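PDB 6NGG: CD160 antigen from Homo sapiens, which serves on immune cells as a receptor for MHC class I molecules and TNFRSF14 (HVEM), delivering stimulatory or inhibitory signals, here represented by its extracellular V-type immunoglobulin-like domain. Local coordinates for residues L15-T20 against L70-S75; L35-S40 against G83-C88; L52-D57 against I66-M71. The protein carries 1 engineered substitution. One frame throughout, in Å; residues are numbered along the deposited sequence.

Contact 1 (L15-T20 against L70-S75); sequences LNLICT and LMFTIS
Asn16 OD1 is gripped by two donors, the hydroxyl of Thr73 across the contact and the NE of Arg14 just upstream. Thr73 OG1 gives its proton to Asn16 OD1 over 2.9 Å, reaching the oxygen from a direction tilted 22° out of the amide carbonyl plane. Asn16 and Thr73 are a non-hydrogen-bonded antiparallel pair, and their side chains run alongside each other, ends the same way. With Asn16 ND2 bonded to Ser9 OG in the next strand, both ends of the amide are held and its rotation is fixed. The aliphatic stem is used as well: Met71 SD passes 3.9 Å from Asn16 CB. The bend of the methionine chain at chi3 then carries Met71 CE on to Ile18, where it rests 3.7 Å from CD1. Asn16, Ile18, Met71 and Thr73 thus form the outer face of strands B and E of the immunoglobulin sandwich, in the sheet completed by strand 3-11. The backbones run antiparallel, and six N-H...O=C bonds join the pairs Leu15-Ile74, Leu17-Phe72 and Cys19-Leu70; that from Leu17 N to Phe72 O, 2.8 Å long, is almost straight at 177°. Side chains of these three pairs point into the core between the sheets. Leu17 CD1 sits at the edge of the Phe72 ring, near its plane and 4.3 Å from CD2, and also lies 4.2 Å from Ile74 CD1. Leu15 CD2 also packs against Ile74 CD1. Farther along, Cys19 CB lies 4.3 Å from Leu70 CB, and the cysteine sulfur forms the disulfide with Cys87 of the facing sheet.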
loop_
_atom_site.group_PDB
_atom_site.type_symbol
_atom_site.label_atom_id
_atom_site.label_comp_id
_atom_site.label_asym_id
_atom_site.label_seq_id
_atom_site.Cartn_x
_atom_site.Cartn_y
_atom_site.Cartn_z
ATOM N N LEU A 15 -7.154 -8.644 -8.432
ATOM C CA LEU A 15 -5.775 -8.157 -8.293
ATOM C C LEU A 15 -5.613 -7.535 -6.920
ATOM O O LEU A 15 -6.433 -6.674 -6.494
ATOM C CB LEU A 15 -5.527 -7.073 -9.298
ATOM C CG LEU A 15 -4.112 -6.436 -9.290
ATOM C CD1 LEU A 15 -3.016 -7.416 -9.468
ATOM C CD2 LEU A 15 -4.090 -5.375 -10.375
ATOM N N ASN A 16 -4.606 -7.980 -6.196
ATOM C CA ASN A 16 -4.338 -7.399 -4.890
ATOM C C ASN A 16 -3.070 -6.534 -4.912
ATOM O O ASN A 16 -2.009 -7.037 -5.330
ATOM C CB ASN A 16 -4.158 -8.544 -3.889
ATOM C CG ASN A 16 -5.285 -9.536 -3.920
ATOM O OD1 ASN A 16 -6.421 -9.186 -3.687
ATOM N ND2 ASN A 16 -4.958 -10.810 -4.253
ATOM N N LEU A 17 -3.135 -5.301 -4.451
ATOM C CA LEU A 17 -1.974 -4.404 -4.433
ATOM C C LEU A 17 -1.544 -4.329 -2.984
ATOM O O LEU A 17 -2.370 -4.044 -2.098
ATOM C CB LEU A 17 -2.319 -3.031 -4.980
ATOM C CG LEU A 17 -2.795 -2.978 -6.440
ATOM C CD1 LEU A 17 -3.070 -1.539 -6.905
ATOM C CD2 LEU A 17 -1.881 -3.713 -7.394
ATOM N N ILE A 18 -0.281 -4.624 -2.722
ATOM C CA ILE A 18 0.235 -4.840 -1.361
ATOM C C ILE A 18 1.380 -3.867 -1.001
ATOM O O ILE A 18 2.402 -3.783 -1.665
ATOM C CB ILE A 18 0.650 -6.296 -1.170
ATOM C CG1 ILE A 18 -0.500 -7.264 -1.636
ATOM C CG2 ILE A 18 1.099 -6.572 0.247
ATOM C CD1 ILE A 18 -0.080 -8.676 -1.950
ATOM N N CYS A 19 1.197 -3.155 0.091
ATOM C CA CYS A 19 2.203 -2.269 0.658
ATOM C C CYS A 19 2.684 -2.834 2.028
ATOM O O CYS A 19 1.843 -3.208 2.827
ATOM C CB CYS A 19 1.582 -0.955 0.929
ATOM S SG CYS A 19 0.825 -0.066 -0.451
ATOM N N THR A 20 4.006 -2.859 2.255
ATOM C CA THR A 20 4.605 -3.463 3.442
ATOM C C THR A 20 5.623 -2.522 4.002
ATOM O O THR A 20 6.578 -2.111 3.301
ATOM C CB THR A 20 5.249 -4.805 3.140
ATOM O OG1 THR A 20 4.335 -5.559 2.432
ATOM C CG2 THR A 20 5.604 -5.543 4.403
ATOM N N LEU A 70 -0.536 -3.540 4.232
ATOM C CA LEU A 70 -1.827 -3.016 3.695
ATOM C C LEU A 70 -2.126 -3.665 2.354
ATOM O O LEU A 70 -1.265 -3.714 1.474
ATOM C CB LEU A 70 -1.795 -1.544 3.527
ATOM C CG LEU A 70 -2.848 -0.854 2.641
ATOM C CD1 LEU A 70 -4.176 -1.050 3.285
ATOM C CD2 LEU A 70 -2.603 0.606 2.550
ATOM N N MET A 71 -3.343 -4.179 2.190
ATOM C CA MET A 71 -3.715 -4.842 0.897
ATOM C C MET A 71 -4.973 -4.164 0.371
ATOM O O MET A 71 -5.959 -3.971 1.150
ATOM C CB MET A 71 -3.860 -6.357 1.039
ATOM C CG MET A 71 -4.402 -7.059 -0.218
ATOM S SD MET A 71 -4.717 -8.835 -0.067
ATOM C CE MET A 71 -3.064 -9.255 0.234
ATOM N N PHE A 72 -4.864 -3.620 -0.845
ATOM C CA PHE A 72 -5.986 -3.042 -1.544
ATOM C C PHE A 72 -6.417 -4.048 -2.611
ATOM O O PHE A 72 -5.604 -4.452 -3.447
ATOM C CB PHE A 72 -5.583 -1.730 -2.154
ATOM C CG PHE A 72 -6.640 -1.108 -2.996
ATOM C CD1 PHE A 72 -7.806 -0.641 -2.412
ATOM C CD2 PHE A 72 -6.444 -0.930 -4.369
ATOM C CE1 PHE A 72 -8.785 -0.008 -3.161
ATOM C CE2 PHE A 72 -7.444 -0.315 -5.122
ATOM C CZ PHE A 72 -8.627 0.097 -4.525
ATOM N N THR A 73 -7.684 -4.446 -2.599
ATOM C CA THR A 73 -8.159 -5.463 -3.532
ATOM C C THR A 73 -9.073 -4.848 -4.594
ATOM O O THR A 73 -9.943 -4.053 -4.266
ATOM C CB THR A 73 -8.829 -6.648 -2.817
ATOM O OG1 THR A 73 -7.864 -7.305 -1.960
ATOM C CG2 THR A 73 -9.315 -7.715 -3.872
ATOM N N ILE A 74 -8.774 -5.145 -5.857
ATOM C CA ILE A 74 -9.583 -4.807 -7.006
ATOM C C ILE A 74 -10.282 -6.132 -7.442
ATOM O O ILE A 74 -9.651 -7.054 -7.860
ATOM C CB ILE A 74 -8.729 -4.222 -8.117
ATOM C CG1 ILE A 74 -8.059 -2.923 -7.681
ATOM C CG2 ILE A 74 -9.535 -3.972 -9.368
ATOM C CD1 ILE A 74 -6.829 -2.582 -8.486
ATOM N N SER A 75 -11.601 -6.205 -7.342
ATOM C CA SER A 75 -12.303 -7.492 -7.645
ATOM C C SER A 75 -12.275 -7.839 -9.153
ATOM O O SER A 75 -12.198 -8.984 -9.526
ATOM C CB SER A 75 -13.764 -7.392 -7.181
ATOM O OG SER A 75 -13.785 -7.105 -5.793
#

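Contact 2 (L35-S40 against G83-C88); sequences LCKDRS and GTYQCC
Lys37 and Tyr85 form a non-hydrogen-bonded antiparallel pair between strands C and F of the immunoglobulin fold, and the lysine chain is laid across the tyrosine ring. Lys37 CB starts 3.9 Å from Tyr85 CE2. Because the next carbon is anti to the backbone N (chi1 -176°), CG is placed over one face of the ring, 4.0 Å from its centroid and 17° off the normal, a CH-pi contact offset toward the rim. CD follows on past CZ, and CE reaches the phenol end, 3.5 Å from Tyr85 OH. There the chain, extended until now, bends at its last torsion and delivers NZ to Asp38 OD2 at 2.7 Å in a salt bridge; the ammonium also bonds to Ser82 O. Tyr85 OH binds His81 O, four residues back, the tyrosine corner characteristic of the start of strand F. The backbones are joined by reciprocal bonds between Cys36 and Gln86, the one from Cys36 N to Gln86 O measuring 2.8 Å. At the root of the tyrosine side chain, Leu35 CD1 packs 4.2 Å from Tyr85 CB and equally far from Cys87 SG, in the core between the sheets. On the outer face Cys36 is disulfide-bonded to Cys43, while Gln86 OE1 turns to Gln99. Past the paired strand, Asp38 takes up a left-handed backbone conformation and still sends its N-H to Thr84 O, at 2.7 Å. Its carboxylate answers in the reverse direction: Thr84 N lies 2.8 Å from Asp38 OD1 and meets it from above the carboxylate plane, 48° out of it.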
loop_
_atom_site.group_PDB
_atom_site.type_symbol
_atom_site.label_atom_id
_atom_site.label_comp_id
_atom_site.label_asym_id
_atom_site.label_seq_id
_atom_site.Cartn_x
_atom_site.Cartn_y
_atom_site.Cartn_z
ATOM N N LEU A 35 -2.318 3.986 0.162
ATOM C CA LEU A 35 -1.980 3.726 -1.208
ATOM C C LEU A 35 -2.680 4.802 -1.987
ATOM O O LEU A 35 -3.900 4.980 -1.840
ATOM C CB LEU A 35 -2.565 2.337 -1.598
ATOM C CG LEU A 35 -2.512 2.041 -3.133
ATOM C CD1 LEU A 35 -1.070 1.789 -3.568
ATOM C CD2 LEU A 35 -3.327 0.910 -3.524
ATOM N N CYS A 36 -1.914 5.489 -2.831
ATOM C CA CYS A 36 -2.466 6.538 -3.709
ATOM C C CYS A 36 -2.302 6.200 -5.197
ATOM O O CYS A 36 -1.403 5.424 -5.572
ATOM C CB CYS A 36 -1.738 7.858 -3.410
ATOM S SG CYS A 36 -2.061 8.588 -1.790
ATOM N N LYS A 37 -3.215 6.745 -6.007
ATOM C CA LYS A 37 -3.263 6.582 -7.445
ATOM C C LYS A 37 -3.188 7.933 -8.125
ATOM O O LYS A 37 -4.065 8.752 -7.933
ATOM C CB LYS A 37 -4.510 5.856 -7.861
ATOM C CG LYS A 37 -4.596 5.555 -9.337
ATOM C CD LYS A 37 -5.890 4.806 -9.658
ATOM C CE LYS A 37 -5.934 4.540 -11.142
ATOM N NZ LYS A 37 -6.021 5.798 -11.923
ATOM N N ASP A 38 -2.139 8.151 -8.912
ATOM C CA ASP A 38 -2.017 9.320 -9.845
ATOM C C ASP A 38 -2.174 10.657 -9.184
ATOM O O ASP A 38 -2.869 11.523 -9.698
ATOM C CB ASP A 38 -3.068 9.267 -10.962
ATOM C CG ASP A 38 -2.908 8.104 -11.914
ATOM O OD1 ASP A 38 -1.807 7.798 -12.366
ATOM O OD2 ASP A 38 -3.936 7.551 -12.300
ATOM N N ARG A 39 -1.555 10.824 -8.023
ATOM C CA ARG A 39 -1.507 12.100 -7.336
ATOM C C ARG A 39 -0.290 12.821 -7.803
ATOM O O ARG A 39 0.713 12.204 -8.245
ATOM C CB ARG A 39 -1.445 11.919 -5.837
ATOM C CG ARG A 39 -2.591 11.143 -5.210
ATOM C CD ARG A 39 -3.987 11.509 -5.686
ATOM N NE ARG A 39 -4.340 12.887 -5.384
ATOM C CZ ARG A 39 -5.556 13.389 -5.598
ATOM N NH1 ARG A 39 -6.496 12.603 -6.119
ATOM N NH2 ARG A 39 -5.829 14.632 -5.282
ATOM N N SER A 40 -0.331 14.138 -7.761
ATOM C CA SER A 40 0.899 14.871 -8.054
ATOM C C SER A 40 1.176 15.601 -6.792
ATOM O O SER A 40 0.638 16.646 -6.584
ATOM C CB SER A 40 0.806 15.805 -9.286
ATOM O OG SER A 40 -0.441 16.373 -9.303
ATOM N N GLY A 83 -3.339 3.334 -14.226
ATOM C CA GLY A 83 -2.586 4.514 -13.760
ATOM C C GLY A 83 -1.394 4.131 -12.923
ATOM O O GLY A 83 -1.031 2.952 -12.871
ATOM N N THR A 84 -0.895 5.110 -12.155
ATOM C CA THR A 84 0.363 5.042 -11.471
ATOM C C THR A 84 0.031 5.086 -9.971
ATOM O O THR A 84 -0.812 5.920 -9.553
ATOM C CB THR A 84 1.309 6.202 -11.886
ATOM O OG1 THR A 84 1.784 5.970 -13.224
ATOM C CG2 THR A 84 2.554 6.223 -11.016
ATOM N N TYR A 85 0.567 4.123 -9.244
ATOM C CA TYR A 85 0.279 3.965 -7.841
ATOM C C TYR A 85 1.537 4.108 -6.973
ATOM O O TYR A 85 2.643 3.883 -7.409
ATOM C CB TYR A 85 -0.302 2.564 -7.593
ATOM C CG TYR A 85 -1.659 2.259 -8.203
ATOM C CD1 TYR A 85 -1.796 1.923 -9.577
ATOM C CD2 TYR A 85 -2.805 2.297 -7.447
ATOM C CE1 TYR A 85 -3.037 1.602 -10.117
ATOM C CE2 TYR A 85 -4.057 1.952 -7.987
ATOM C CZ TYR A 85 -4.166 1.653 -9.352
ATOM O OH TYR A 85 -5.395 1.330 -9.923
ATOM N N GLN A 86 1.323 4.434 -5.716
ATOM C CA GLN A 86 2.390 4.536 -4.742
ATOM C C GLN A 86 1.856 4.218 -3.373
ATOM O O GLN A 86 0.802 4.736 -2.973
ATOM C CB GLN A 86 2.988 5.943 -4.759
ATOM C CG GLN A 86 4.271 6.025 -3.940
ATOM C CD GLN A 86 4.928 7.391 -3.898
ATOM O OE1 GLN A 86 6.176 7.450 -3.923
ATOM N NE2 GLN A 86 4.155 8.471 -3.831
ATOM N N CYS A 87 2.610 3.370 -2.694
ATOM C CA CYS A 87 2.452 3.055 -1.257
ATOM C C CYS A 87 3.183 4.133 -0.441
ATOM O O CYS A 87 4.367 4.428 -0.708
ATOM C CB CYS A 87 3.126 1.717 -0.927
ATOM S SG CYS A 87 2.370 0.238 -1.699
ATOM N N CYS A 88 2.526 4.635 0.616
ATOM C CA CYS A 88 3.134 5.578 1.527
ATOM C C CYS A 88 2.817 5.261 2.985
ATOM O O CYS A 88 1.884 4.519 3.303
ATOM C CB CYS A 88 2.641 6.990 1.136
ATOM S SG CYS A 88 3.318 7.479 -0.496
#

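Contact 3 (L52-D57 against I66-M71); sequences LRLKRD and ISSQLM
Leu52 and Leu70 make the close apolar end of this contact, their side chains running alongside in opposing senses with Leu52 CB 3.8 Å from Leu70 CD1. The Leu52 CD2 methyl reaches the strand backbone, 3.6 Å from Gln69 O. Beyond this point the segments part. The CA atoms of Leu54 and Ser68 are 7.4 Å apart, too far for sheet pairing, and the distance is bridged by side chains: a single leucine methyl, Leu54 CD2, makes looser contacts at 4.0 Å with both Ser68 CB and Gln69 N. This separation of the backbones reflects the topology of the immunoglobulin sandwich, since residues 52-57 leave strand C' of one sheet and enter the irregular connection leading to strand E of the other. At the Arg56 end the link becomes polar, with Arg56 and Ser67 partly exposed to solvent and Ser68 buried. Arg56 bends at chi3 and presents the edge of its guanidinium to the start of strand E. NH2 donates to Ser67 O at 2.9 Å; the oxygen lies in the guanidinium plane, but the nitrogen stands 42° above the carbonyl plane of the serine. Arg56 NH1 is modelled 2.4 Å from Ser68 OG, so short that its exact geometry is doubtful. That hydroxyl has a second partner in His23 NE2, while Ala28, Glu29 and Val63 touch the arginine side chain.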
loop_
_atom_site.group_PDB
_atom_site.type_symbol
_atom_site.label_atom_id
_atom_site.label_comp_id
_atom_site.label_asym_id
_atom_site.label_seq_id
_atom_site.Cartn_x
_atom_site.Cartn_y
_atom_site.Cartn_z
ATOM N N LEU A 52 -4.736 2.531 6.467
ATOM C CA LEU A 52 -4.860 1.524 7.503
ATOM C C LEU A 52 -3.896 1.812 8.603
ATOM O O LEU A 52 -2.707 2.033 8.319
ATOM C CB LEU A 52 -4.565 0.133 6.922
ATOM C CG LEU A 52 -4.632 -1.034 7.894
ATOM C CD1 LEU A 52 -5.999 -1.181 8.494
ATOM C CD2 LEU A 52 -4.132 -2.311 7.214
ATOM N N ARG A 53 -4.414 1.810 9.837
ATOM C CA ARG A 53 -3.582 1.834 11.079
ATOM C C ARG A 53 -3.816 0.501 11.764
ATOM O O ARG A 53 -4.919 0.165 12.101
ATOM C CB ARG A 53 -3.989 2.973 12.028
ATOM C CG ARG A 53 -4.152 4.334 11.346
ATOM C CD ARG A 53 -4.888 5.374 12.185
ATOM N NE ARG A 53 -4.211 6.677 12.107
ATOM C CZ ARG A 53 -3.069 6.976 12.754
ATOM N NH1 ARG A 53 -2.449 6.085 13.558
ATOM N NH2 ARG A 53 -2.531 8.179 12.604
ATOM N N LEU A 54 -2.779 -0.276 11.947
ATOM C CA LEU A 54 -2.952 -1.665 12.282
ATOM C C LEU A 54 -2.834 -1.859 13.785
ATOM O O LEU A 54 -1.886 -1.384 14.411
ATOM C CB LEU A 54 -1.873 -2.442 11.514
ATOM C CG LEU A 54 -2.090 -3.889 11.113
ATOM C CD1 LEU A 54 -3.430 -4.182 10.450
ATOM C CD2 LEU A 54 -0.893 -4.291 10.245
ATOM N N LYS A 55 -3.768 -2.572 14.394
ATOM C CA LYS A 55 -3.584 -2.887 15.799
ATOM C C LYS A 55 -2.972 -4.267 15.883
ATOM O O LYS A 55 -3.311 -5.158 15.075
ATOM C CB LYS A 55 -4.888 -2.742 16.580
ATOM C CG LYS A 55 -5.941 -3.823 16.362
ATOM C CD LYS A 55 -7.305 -3.361 16.882
ATOM C CE LYS A 55 -7.679 -1.926 16.437
ATOM N NZ LYS A 55 -9.019 -1.473 16.885
ATOM N N ARG A 56 -2.074 -4.444 16.846
ATOM C CA ARG A 56 -1.068 -5.540 16.819
ATOM C C ARG A 56 -1.310 -6.738 17.731
ATOM O O ARG A 56 -0.430 -7.517 18.010
ATOM C CB ARG A 56 0.282 -4.938 17.051
ATOM C CG ARG A 56 0.475 -3.869 15.940
ATOM C CD ARG A 56 1.884 -3.640 15.722
ATOM N NE ARG A 56 2.548 -4.666 14.974
ATOM C CZ ARG A 56 2.696 -4.693 13.638
ATOM N NH1 ARG A 56 2.076 -3.798 12.867
ATOM N NH2 ARG A 56 3.405 -5.631 13.082
ATOM N N ASP A 57 -2.547 -6.971 18.027
ATOM C CA ASP A 57 -2.921 -8.163 18.709
ATOM C C ASP A 57 -2.707 -9.397 17.784
ATOM O O ASP A 57 -2.663 -9.278 16.508
ATOM C CB ASP A 57 -4.370 -8.001 19.136
ATOM C CG ASP A 57 -4.574 -6.713 19.911
ATOM O OD1 ASP A 57 -3.628 -6.392 20.682
ATOM O OD2 ASP A 57 -5.581 -5.976 19.636
ATOM N N ILE A 66 8.417 -7.757 12.354
ATOM C CA ILE A 66 9.163 -6.570 11.867
ATOM C C ILE A 66 8.497 -5.936 10.656
ATOM O O ILE A 66 9.176 -5.260 9.874
ATOM C CB ILE A 66 10.619 -6.943 11.446
ATOM C CG1 ILE A 66 10.563 -8.094 10.400
ATOM C CG2 ILE A 66 11.497 -7.341 12.646
ATOM C CD1 ILE A 66 11.878 -8.272 9.670
ATOM N N SER A 67 7.200 -6.197 10.458
ATOM C CA SER A 67 6.488 -5.653 9.335
ATOM C C SER A 67 4.967 -5.465 9.512
ATOM O O SER A 67 4.316 -6.046 10.324
ATOM C CB SER A 67 6.759 -6.537 8.069
ATOM O OG SER A 67 6.114 -7.796 8.249
ATOM N N SER A 68 4.429 -4.608 8.671
ATOM C CA SER A 68 2.999 -4.344 8.693
ATOM C C SER A 68 2.515 -4.236 7.270
ATOM O O SER A 68 3.152 -3.495 6.482
ATOM C CB SER A 68 2.775 -3.000 9.389
ATOM O OG SER A 68 3.045 -3.039 10.796
ATOM N N GLN A 69 1.337 -4.809 6.978
ATOM C CA GLN A 69 0.886 -4.893 5.614
ATOM C C GLN A 69 -0.440 -4.215 5.378
ATOM O O GLN A 69 -1.343 -4.328 6.218
ATOM C CB GLN A 69 0.799 -6.336 5.191
ATOM C CG GLN A 69 0.535 -6.526 3.720
ATOM C CD GLN A 69 0.188 -7.969 3.429
ATOM O OE1 GLN A 69 1.088 -8.821 3.300
ATOM N NE2 GLN A 69 -1.118 -8.258 3.301
ATOM N N LEU A 70 -0.536 -3.540 4.232
ATOM C CA LEU A 70 -1.827 -3.016 3.695
ATOM C C LEU A 70 -2.126 -3.665 2.354
ATOM O O LEU A 70 -1.265 -3.714 1.474
ATOM C CB LEU A 70 -1.795 -1.544 3.527
ATOM C CG LEU A 70 -2.848 -0.854 2.641
ATOM C CD1 LEU A 70 -4.176 -1.050 3.285
ATOM C CD2 LEU A 70 -2.603 0.606 2.550
ATOM N N MET A 71 -3.343 -4.179 2.190
ATOM C CA MET A 71 -3.715 -4.842 0.897
ATOM C C MET A 71 -4.973 -4.164 0.371
ATOM O O MET A 71 -5.959 -3.971 1.150
ATOM C CB MET A 71 -3.860 -6.357 1.039
ATOM C CG MET A 71 -4.402 -7.059 -0.218
ATOM S SD MET A 71 -4.717 -8.835 -0.067
ATOM C CE MET A 71 -3.064 -9.255 0.234
#

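Overall arrangement
Contacts 1 and 2 lie in the two facing sheets of the sandwich, their centres about 13 Å apart, and meet through its core. The disulfide links them directly, Cys19 SG to Cys87 SG at 2.0 Å; farther along the core, on one side of the disulfide, Phe72 CD2 packs on Leu35 CD2 (3.7 Å) and Leu17 CD1 on Tyr85 CE2 (3.8 Å). Contact 3 shares Leu70 and Met71 with contact 1 and continues along strand 67-74 toward its start. Its centre is about 19 Å from that of contact 2, on the other side of the domain centre; even so, Leu70 CD2 comes within 4.1 Å of Leu35 N.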